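Local coordinates for protein Fe(2+) transporter FeoB (Legionella pneumophila, PDB 3IBY) that supplies the cytosolic GTPase and GDI domains of a probable GTP-driven ferrous iron transporter of the inner membrane, at residues 19-24 and 155-160. Residues are numbered along the deposited sequence; the frame is centred on the assembly and turned at random.
Sequences NALTNA and PALQQS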
ATOM      1  N   ASN A  19       7.040 -10.812 -12.826  1.00  8.23           N
ATOM      2  CA  ASN A  19       7.756 -11.564 -13.861  1.00  8.52           C
ATOM      3  C   ASN A  19       8.275 -10.623 -14.967  1.00  8.44           C
ATOM      4  O   ASN A  19       9.370 -10.800 -15.519  1.00  6.89           O
ATOM      5  CB  ASN A  19       6.871 -12.622 -14.491  1.00  8.51           C
ATOM      6  CG  ASN A  19       6.511 -13.743 -13.550  1.00  9.40           C
ATOM      7  OD1 ASN A  19       7.214 -14.049 -12.602  1.00  8.91           O
ATOM      8  ND2 ASN A  19       5.383 -14.371 -13.825  1.00 12.43           N
ATOM      9  N   ALA A  20       7.458  -9.631 -15.275  1.00  8.45           N
ATOM     10  CA  ALA A  20       7.756  -8.707 -16.301  1.00  9.12           C
ATOM     11  C   ALA A  20       9.033  -7.928 -15.907  1.00 10.77           C
ATOM     12  O   ALA A  20       9.933  -7.724 -16.732  1.00 11.35           O
ATOM     13  CB  ALA A  20       6.584  -7.791 -16.480  1.00  9.22           C
ATOM     14  N   LEU A  21       9.132  -7.531 -14.640  1.00 11.92           N
ATOM     15  CA  LEU A  21      10.279  -6.745 -14.174  1.00 12.30           C
ATOM     16  C   LEU A  21      11.541  -7.593 -14.037  1.00 12.59           C
ATOM     17  O   LEU A  21      12.596  -7.189 -14.451  1.00 13.45           O
ATOM     18  CB  LEU A  21       9.944  -6.131 -12.830  1.00 12.58           C
ATOM     19  CG  LEU A  21       8.898  -5.007 -12.781  1.00 12.98           C
ATOM     20  CD1 LEU A  21       8.609  -4.746 -11.350  1.00 12.23           C
ATOM     21  CD2 LEU A  21       9.379  -3.753 -13.372  1.00 11.57           C
ATOM     22  N   THR A  22      11.422  -8.798 -13.501  1.00 12.99           N
ATOM     23  CA  THR A  22      12.596  -9.569 -13.085  1.00 13.18           C
ATOM     24  C   THR A  22      13.041 -10.655 -14.069  1.00 12.82           C
ATOM     25  O   THR A  22      14.158 -11.091 -14.017  1.00 13.50           O
ATOM     26  CB  THR A  22      12.302 -10.201 -11.746  1.00 13.19           C
ATOM     27  OG1 THR A  22      11.347 -11.251 -11.921  1.00 12.86           O
ATOM     28  CG2 THR A  22      11.692  -9.157 -10.839  1.00 13.76           C
ATOM     29  N   ASN A  23      12.149 -11.098 -14.940  1.00 12.88           N
ATOM     30  CA  ASN A  23      12.425 -12.118 -15.925  1.00 12.24           C
ATOM     31  C   ASN A  23      12.952 -13.399 -15.334  1.00 11.86           C
ATOM     32  O   ASN A  23      12.276 -13.954 -14.497  1.00 12.63           O
ATOM     33  CB  ASN A  23      13.302 -11.541 -16.997  1.00 12.98           C
ATOM     34  CG  ASN A  23      12.704 -10.255 -17.630  1.00 15.51           C
ATOM     35  OD1 ASN A  23      13.351  -9.195 -17.630  1.00 17.76           O
ATOM     36  ND2 ASN A  23      11.474 -10.356 -18.157  1.00 15.89           N
ATOM     37  N   ALA A  24      14.118 -13.908 -15.737  1.00 11.07           N
ATOM     38  CA  ALA A  24      14.619 -15.166 -15.159  1.00 10.73           C
ATOM     39  C   ALA A  24      15.414 -14.873 -13.893  1.00 10.99           C
ATOM     40  O   ALA A  24      15.817 -15.787 -13.154  1.00 10.16           O
ATOM     41  CB  ALA A  24      15.469 -15.906 -16.151  1.00  9.99           C
ATOM     42  N   PRO A 155       8.354  -0.030 -19.265  1.00 10.62           N
ATOM     43  CA  PRO A 155       9.569   0.792 -19.299  1.00 10.23           C
ATOM     44  C   PRO A 155       9.407   2.114 -18.581  1.00 10.26           C
ATOM     45  O   PRO A 155      10.350   2.596 -17.975  1.00 11.18           O
ATOM     46  CB  PRO A 155       9.796   1.003 -20.782  1.00 10.23           C
ATOM     47  CG  PRO A 155       9.125  -0.189 -21.432  1.00 10.54           C
ATOM     48  CD  PRO A 155       7.886  -0.391 -20.617  1.00 10.79           C
ATOM     49  N   ALA A 156       8.207   2.672 -18.641  1.00 10.16           N
ATOM     50  CA  ALA A 156       7.870   3.917 -17.971  1.00  9.97           C
ATOM     51  C   ALA A 156       7.790   3.748 -16.451  1.00  9.64           C
ATOM     52  O   ALA A 156       8.149   4.644 -15.693  1.00  8.91           O
ATOM     53  CB  ALA A 156       6.542   4.433 -18.512  1.00  9.85           C
ATOM     54  N   LEU A 157       7.270   2.597 -16.018  1.00 10.04           N
ATOM     55  CA  LEU A 157       7.226   2.218 -14.588  1.00  9.35           C
ATOM     56  C   LEU A 157       8.646   2.026 -14.068  1.00  9.57           C
ATOM     57  O   LEU A 157       8.943   2.387 -12.946  1.00  9.10           O
ATOM     58  CB  LEU A 157       6.452   0.936 -14.401  1.00  8.24           C
ATOM     59  CG  LEU A 157       6.422   0.419 -12.985  1.00  7.01           C
ATOM     60  CD1 LEU A 157       5.444   1.233 -12.186  1.00  4.52           C
ATOM     61  CD2 LEU A 157       6.055  -1.070 -12.951  1.00  2.94           C
ATOM     62  N   GLN A 158       9.508   1.467 -14.912  1.00  9.99           N
ATOM     63  CA  GLN A 158      10.922   1.340 -14.602  1.00 10.68           C
ATOM     64  C   GLN A 158      11.468   2.729 -14.449  1.00 10.37           C
ATOM     65  O   GLN A 158      12.074   3.031 -13.471  1.00 10.51           O
ATOM     66  CB  GLN A 158      11.659   0.595 -15.709  1.00 10.72           C
ATOM     67  CG  GLN A 158      11.471  -0.948 -15.727  1.00 13.15           C
ATOM     68  CD  GLN A 158      12.003  -1.581 -17.039  1.00 15.44           C
ATOM     69  OE1 GLN A 158      12.332  -0.869 -17.981  1.00 18.02           O
ATOM     70  NE2 GLN A 158      12.092  -2.899 -17.086  1.00 16.85           N
ATOM     71  N   GLN A 159      11.241   3.580 -15.428  1.00 11.17           N
ATOM     72  CA  GLN A 159      11.774   4.936 -15.383  1.00 11.63           C
ATOM     73  C   GLN A 159      11.328   5.649 -14.097  1.00 11.83           C
ATOM     74  O   GLN A 159      12.147   6.146 -13.334  1.00 12.03           O
ATOM     75  CB  GLN A 159      11.344   5.717 -16.614  1.00 11.47           C
ATOM     76  CG  GLN A 159      12.466   6.510 -17.222  1.00 14.21           C
ATOM     77  CD  GLN A 159      13.611   5.621 -17.652  1.00 15.90           C
ATOM     78  OE1 GLN A 159      13.386   4.520 -18.169  1.00 17.37           O
ATOM     79  NE2 GLN A 159      14.844   6.069 -17.406  1.00 13.84           N
ATOM     80  N   SER A 160      10.029   5.629 -13.828  1.00 11.64           N
ATOM     81  CA  SER A 160       9.484   6.204 -12.613  1.00 11.43           C
ATOM     82  C   SER A 160      10.099   5.631 -11.312  1.00 10.79           C
ATOM     83  O   SER A 160      10.068   6.300 -10.272  1.00 11.31           O
ATOM     84  CB  SER A 160       7.985   5.958 -12.609  1.00 11.98           C
ATOM     85  OG  SER A 160       7.345   6.749 -11.650  1.00 13.98           O
TER
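Leu-157 and Gln-158, neighbours on helix 154-162, share one target on helix 14-22: the methyl CD2 of Leu-21. Leu-157 comes first along the helix, and its CB points at the other helix. With CG anti to the backbone N (chi1 176°), the side chain reaches out so that its CD2 stands 4.3 Å from CD2 of Leu-21. This is a meeting of methyl with methyl. On the other side, CB of Leu-21 does not point at helix 154-162; the leucine gets there with its CD2 branch. Leu-157 also rests on Val-114 and Ala-116 of strand 113-118 and on Ile-144 of strand 143-145.

One residue on, Gln-158 works with its aliphatic part. Its CG comes within 4.2 Å of Leu-21 CD2, touching that methyl from a different direction than Leu-157 does. With chi2 extended (168°) the amide runs on toward helix 14-22, and NE2 stops alongside the leucine, 4.7 Å from Leu-21 CD2. Phe-43 of strand 37-45 touches both Leu-21 and Gln-158, closing the group from the strand side.

The interface is small, 118 Å² in all. Between the two segments the closest CA atoms, those of Leu-21 and Gln-158, are 8.1 Å apart, and only the side chains meet. The contact is van der Waals packing of aliphatic carbons, with no polar bond between the segments. In the Ras-like G-domain fold this is the pairing, on one face of the central sheet, of the helix that follows the P-loop with the helix that follows the last strand and the predicted guanine-nucleotide-binding loop containing Ala-148.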